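Long-range contact in amorpha-4,11-diene synthase (PDB 4GAX), which probably cyclises farnesyl diphosphate to a sesquiterpene hydrocarbon or alcohol, the crystallised form being an engineered alpha-bisabolol synthase: residues K76-Q88 with W115-K129. Sequence-based numbering, arbitrary orientation.
Sequences KHANLLKLVDEIQ and WSGARSSLWFRLMRK
Leu81 packs against Trp115 and Leu126, and Asp85 pairs with Arg125, in a largely buried helix-helix contact inside the all-helical N-terminal domain of this terpene synthase, with knobs-into-holes packing at Leu126. The segment axes approach to 9.9 Å, and their N-to-C directions differ by 54°. The Leu126 knob enters the hole formed by Leu81, Val84, Asp85 and Gln88; its CD1 lies 3.9 Å from Leu81 CD2, the two side chains running antiparallel alongside one another.

Nearer the N-terminal end of helix 77-88, Leu81 CD1 lies over one face of the Trp115 indole, displaced toward the rim and 3.9 Å from the centroid of the six-membered ring, a CH-pi contact. The same methyl touches Trp123 CB at 3.6 Å, so it meets both the loop tryptophan and helix 120-129. Trp115 is held in orientation by a hydrogen bond from NE1 to Ala118 O (3.1 Å), nearly in the ring plane, while Tyr111 meets the indole edge-to-face.

Arg119, at the N-cap position, lays its guanidinium against Lys82, whose CD rides 3.8 Å above the centre of that plane. Glu158 and Glu162 form salt bridges with Arg119 NH2, and Lys82 NZ pairs with Glu86. An alanine in place of Arg119 would remove the guanidinium, which is likely to uncover the Lys82 methylenes and leave Glu158 and Glu162 without this mate.

Farther along, with chi1 at -179°, the Asp85 carboxylate extends toward helix 120-129, where OD1 comes within 2.9 Å of Arg125 NH2 in a salt bridge. OD1 lies in the guanidinium plane, whereas NH2 meets it from 53° out of the carboxylate plane. One water donates to Asp85 OD1 and Gln88 OE1 and accepts from Arg125 NH1; another accepts from Gln88 NE2 (3.0 Å) while donating to Leu126 O.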
# COMPACT_ATOMS: atom_id res chain seq x y z
N LYS A 76 31.52 -2.56 -11.06
CA LYS A 76 30.48 -3.46 -10.58
C LYS A 76 29.20 -2.74 -10.13
O LYS A 76 28.31 -3.36 -9.54
CB LYS A 76 31.02 -4.37 -9.46
CG LYS A 76 31.97 -5.47 -9.97
CD LYS A 76 31.93 -6.71 -9.07
CE LYS A 76 33.00 -6.68 -7.97
NZ LYS A 76 33.23 -8.01 -7.31
N HIS A 77 29.10 -1.45 -10.41
CA HIS A 77 27.92 -0.73 -9.94
C HIS A 77 26.60 -1.19 -10.57
O HIS A 77 25.58 -1.20 -9.90
CB HIS A 77 28.09 0.78 -10.05
CG HIS A 77 29.03 1.34 -9.02
ND1 HIS A 77 29.43 2.66 -9.03
CD2 HIS A 77 29.64 0.76 -7.96
CE1 HIS A 77 30.24 2.87 -8.00
NE2 HIS A 77 30.38 1.74 -7.34
N ALA A 78 26.64 -1.58 -11.84
CA ALA A 78 25.44 -2.12 -12.47
C ALA A 78 25.04 -3.41 -11.75
O ALA A 78 23.85 -3.67 -11.51
CB ALA A 78 25.69 -2.38 -13.96
N ASN A 79 26.02 -4.23 -11.41
CA ASN A 79 25.74 -5.46 -10.68
C ASN A 79 25.22 -5.16 -9.28
O ASN A 79 24.43 -5.93 -8.72
CB ASN A 79 26.98 -6.36 -10.60
CG ASN A 79 27.33 -6.99 -11.95
OD1 ASN A 79 26.72 -6.69 -12.97
ND2 ASN A 79 28.34 -7.86 -11.95
N LEU A 80 25.66 -4.05 -8.70
CA LEU A 80 25.17 -3.65 -7.38
C LEU A 80 23.69 -3.31 -7.44
O LEU A 80 22.89 -3.71 -6.56
CB LEU A 80 25.99 -2.46 -6.85
CG LEU A 80 25.49 -1.75 -5.57
CD1 LEU A 80 25.42 -2.66 -4.36
CD2 LEU A 80 26.39 -0.58 -5.26
N LEU A 81 23.29 -2.59 -8.49
CA LEU A 81 21.88 -2.24 -8.65
C LEU A 81 21.05 -3.49 -8.79
O LEU A 81 19.96 -3.58 -8.24
CB LEU A 81 21.67 -1.34 -9.87
CG LEU A 81 22.23 0.08 -9.74
CD1 LEU A 81 21.94 0.84 -11.03
CD2 LEU A 81 21.58 0.79 -8.55
N LYS A 82 21.56 -4.47 -9.54
CA LYS A 82 20.85 -5.73 -9.72
C LYS A 82 20.69 -6.47 -8.40
O LYS A 82 19.63 -7.07 -8.13
CB LYS A 82 21.56 -6.61 -10.75
CG LYS A 82 20.77 -7.84 -11.17
CD LYS A 82 19.33 -7.46 -11.55
CE LYS A 82 18.64 -8.56 -12.36
NZ LYS A 82 18.27 -9.76 -11.55
N LEU A 83 21.74 -6.45 -7.57
CA LEU A 83 21.69 -7.12 -6.27
C LEU A 83 20.68 -6.43 -5.37
O LEU A 83 19.91 -7.09 -4.66
CB LEU A 83 23.06 -7.06 -5.62
CG LEU A 83 23.26 -7.76 -4.27
CD1 LEU A 83 22.77 -9.19 -4.33
CD2 LEU A 83 24.76 -7.75 -3.93
N VAL A 84 20.68 -5.09 -5.39
CA VAL A 84 19.73 -4.31 -4.60
C VAL A 84 18.32 -4.67 -5.03
O VAL A 84 17.45 -4.94 -4.21
CB VAL A 84 19.97 -2.78 -4.78
CG1 VAL A 84 18.81 -1.98 -4.20
CG2 VAL A 84 21.29 -2.35 -4.13
N ASP A 85 18.09 -4.70 -6.34
CA ASP A 85 16.77 -5.07 -6.86
C ASP A 85 16.32 -6.46 -6.38
O ASP A 85 15.16 -6.69 -6.03
CB ASP A 85 16.82 -5.07 -8.38
CG ASP A 85 15.50 -5.41 -9.01
OD1 ASP A 85 14.47 -4.82 -8.61
OD2 ASP A 85 15.48 -6.24 -9.95
N GLU A 86 17.24 -7.42 -6.37
CA GLU A 86 16.87 -8.78 -5.99
C GLU A 86 16.55 -8.82 -4.49
O GLU A 86 15.57 -9.46 -4.06
CB GLU A 86 18.00 -9.73 -6.34
CG GLU A 86 18.18 -9.89 -7.83
CD GLU A 86 19.45 -10.63 -8.17
OE1 GLU A 86 20.18 -11.01 -7.22
OE2 GLU A 86 19.73 -10.82 -9.38
N ILE A 87 17.35 -8.13 -3.69
CA ILE A 87 17.09 -8.07 -2.26
C ILE A 87 15.70 -7.45 -2.00
O ILE A 87 14.94 -7.94 -1.17
CB ILE A 87 18.18 -7.28 -1.53
CG1 ILE A 87 19.51 -8.03 -1.63
CG2 ILE A 87 17.80 -7.04 -0.06
CD1 ILE A 87 20.75 -7.19 -1.18
N GLN A 88 15.36 -6.40 -2.74
CA GLN A 88 14.09 -5.71 -2.54
C GLN A 88 12.92 -6.58 -2.95
O GLN A 88 11.92 -6.71 -2.23
CB GLN A 88 14.07 -4.38 -3.32
CG GLN A 88 14.96 -3.28 -2.73
CD GLN A 88 14.99 -2.03 -3.61
OE1 GLN A 88 14.68 -2.08 -4.80
NE2 GLN A 88 15.37 -0.90 -3.03
N TRP A 115 23.73 8.57 -15.35
CA TRP A 115 23.97 7.15 -15.54
C TRP A 115 23.92 6.79 -17.01
O TRP A 115 22.99 7.20 -17.73
CB TRP A 115 22.90 6.32 -14.83
CG TRP A 115 23.12 4.83 -14.89
CD1 TRP A 115 22.68 3.97 -15.87
CD2 TRP A 115 23.82 4.03 -13.93
NE1 TRP A 115 23.07 2.69 -15.58
CE2 TRP A 115 23.76 2.69 -14.39
CE3 TRP A 115 24.49 4.31 -12.73
CZ2 TRP A 115 24.35 1.64 -13.69
CZ3 TRP A 115 25.07 3.27 -12.04
CH2 TRP A 115 25.01 1.95 -12.52
N SER A 116 24.89 6.01 -17.47
CA SER A 116 24.87 5.52 -18.84
C SER A 116 25.55 4.16 -18.90
O SER A 116 26.60 4.02 -19.53
CB SER A 116 25.59 6.49 -19.77
OG SER A 116 26.98 6.56 -19.46
N GLY A 117 24.98 3.17 -18.25
CA GLY A 117 25.58 1.85 -18.27
C GLY A 117 24.58 0.79 -18.71
O GLY A 117 23.50 1.10 -19.23
N ALA A 118 24.96 -0.47 -18.50
CA ALA A 118 23.98 -1.54 -18.43
C ALA A 118 23.01 -1.13 -17.33
O ALA A 118 23.35 -0.28 -16.47
CB ALA A 118 24.64 -2.86 -18.08
N ARG A 119 21.82 -1.72 -17.36
CA ARG A 119 20.82 -1.54 -16.31
C ARG A 119 20.39 -0.09 -16.17
O ARG A 119 20.11 0.38 -15.07
CB ARG A 119 21.35 -2.07 -14.96
CG ARG A 119 22.23 -3.32 -15.09
CD ARG A 119 21.78 -4.45 -14.22
NE ARG A 119 20.67 -5.18 -14.81
CZ ARG A 119 20.66 -6.49 -15.01
NH1 ARG A 119 21.70 -7.24 -14.67
NH2 ARG A 119 19.59 -7.05 -15.55
N SER A 120 20.32 0.63 -17.29
CA SER A 120 19.86 2.00 -17.23
C SER A 120 18.38 2.08 -16.81
O SER A 120 18.02 2.93 -15.99
CB SER A 120 20.16 2.78 -18.54
OG SER A 120 19.69 2.09 -19.68
N SER A 121 17.54 1.18 -17.33
CA SER A 121 16.13 1.16 -16.92
C SER A 121 15.98 0.82 -15.43
O SER A 121 15.11 1.35 -14.73
CB SER A 121 15.36 0.13 -17.76
OG SER A 121 15.33 0.54 -19.12
N LEU A 122 16.82 -0.09 -14.95
CA LEU A 122 16.78 -0.48 -13.54
C LEU A 122 17.27 0.67 -12.67
O LEU A 122 16.69 0.97 -11.62
CB LEU A 122 17.64 -1.73 -13.31
CG LEU A 122 17.77 -2.17 -11.85
CD1 LEU A 122 16.38 -2.47 -11.28
CD2 LEU A 122 18.70 -3.35 -11.70
N TRP A 123 18.32 1.35 -13.12
CA TRP A 123 18.84 2.48 -12.37
C TRP A 123 17.74 3.52 -12.18
O TRP A 123 17.54 4.01 -11.07
CB TRP A 123 20.03 3.10 -13.10
CG TRP A 123 20.39 4.49 -12.62
CD1 TRP A 123 21.15 4.81 -11.54
CD2 TRP A 123 19.99 5.73 -13.22
NE1 TRP A 123 21.26 6.19 -11.42
CE2 TRP A 123 20.55 6.77 -12.44
CE3 TRP A 123 19.22 6.07 -14.34
CZ2 TRP A 123 20.38 8.12 -12.75
CZ3 TRP A 123 19.03 7.41 -14.64
CH2 TRP A 123 19.62 8.42 -13.86
N PHE A 124 17.02 3.81 -13.26
CA PHE A 124 16.00 4.85 -13.24
C PHE A 124 14.93 4.52 -12.20
O PHE A 124 14.56 5.37 -11.39
CB PHE A 124 15.39 4.97 -14.64
CG PHE A 124 14.21 5.89 -14.73
CD1 PHE A 124 14.38 7.25 -14.90
CD2 PHE A 124 12.91 5.39 -14.67
CE1 PHE A 124 13.28 8.12 -14.99
CE2 PHE A 124 11.81 6.22 -14.79
CZ PHE A 124 12.00 7.60 -14.94
N ARG A 125 14.44 3.29 -12.24
CA ARG A 125 13.37 2.89 -11.34
C ARG A 125 13.80 2.84 -9.87
O ARG A 125 13.08 3.31 -8.99
CB ARG A 125 12.78 1.54 -11.78
CG ARG A 125 11.68 1.04 -10.86
CD ARG A 125 11.03 -0.22 -11.40
NE ARG A 125 11.94 -1.37 -11.42
CZ ARG A 125 12.34 -2.02 -10.32
NH1 ARG A 125 11.90 -1.64 -9.12
NH2 ARG A 125 13.15 -3.06 -10.43
N LEU A 126 14.98 2.27 -9.61
CA LEU A 126 15.49 2.21 -8.23
C LEU A 126 15.78 3.59 -7.67
O LEU A 126 15.55 3.84 -6.46
CB LEU A 126 16.75 1.35 -8.14
CG LEU A 126 16.70 -0.14 -8.47
CD1 LEU A 126 18.06 -0.79 -8.12
CD2 LEU A 126 15.55 -0.84 -7.76
N MET A 127 16.29 4.49 -8.51
CA MET A 127 16.49 5.86 -8.05
C MET A 127 15.16 6.51 -7.66
O MET A 127 15.03 7.06 -6.56
CB MET A 127 17.21 6.70 -9.12
CG MET A 127 18.69 6.33 -9.31
SD MET A 127 19.73 6.63 -7.84
CE MET A 127 19.81 5.00 -7.14
N ARG A 128 14.17 6.45 -8.54
CA ARG A 128 12.87 7.09 -8.27
C ARG A 128 12.16 6.44 -7.09
O ARG A 128 11.52 7.12 -6.30
CB ARG A 128 11.97 7.08 -9.52
CG ARG A 128 12.40 8.14 -10.55
CD ARG A 128 11.26 8.55 -11.50
NE ARG A 128 11.68 9.68 -12.33
CZ ARG A 128 10.92 10.22 -13.29
NH1 ARG A 128 9.70 9.74 -13.49
NH2 ARG A 128 11.38 11.21 -14.04
N LYS A 129 12.26 5.12 -6.97
CA LYS A 129 11.69 4.42 -5.81
C LYS A 129 12.32 4.95 -4.52
O LYS A 129 11.65 5.04 -3.48
CB LYS A 129 11.90 2.92 -5.95
CG LYS A 129 11.43 2.06 -4.76
CD LYS A 129 11.58 0.55 -5.09
CE LYS A 129 11.27 -0.34 -3.87
NZ LYS A 129 10.27 0.27 -2.96
O HOH W 1 24.50 -5.94 -14.44
O HOH W 2 13.00 -3.36 -6.71
O HOH W 3 15.02 1.78 -4.42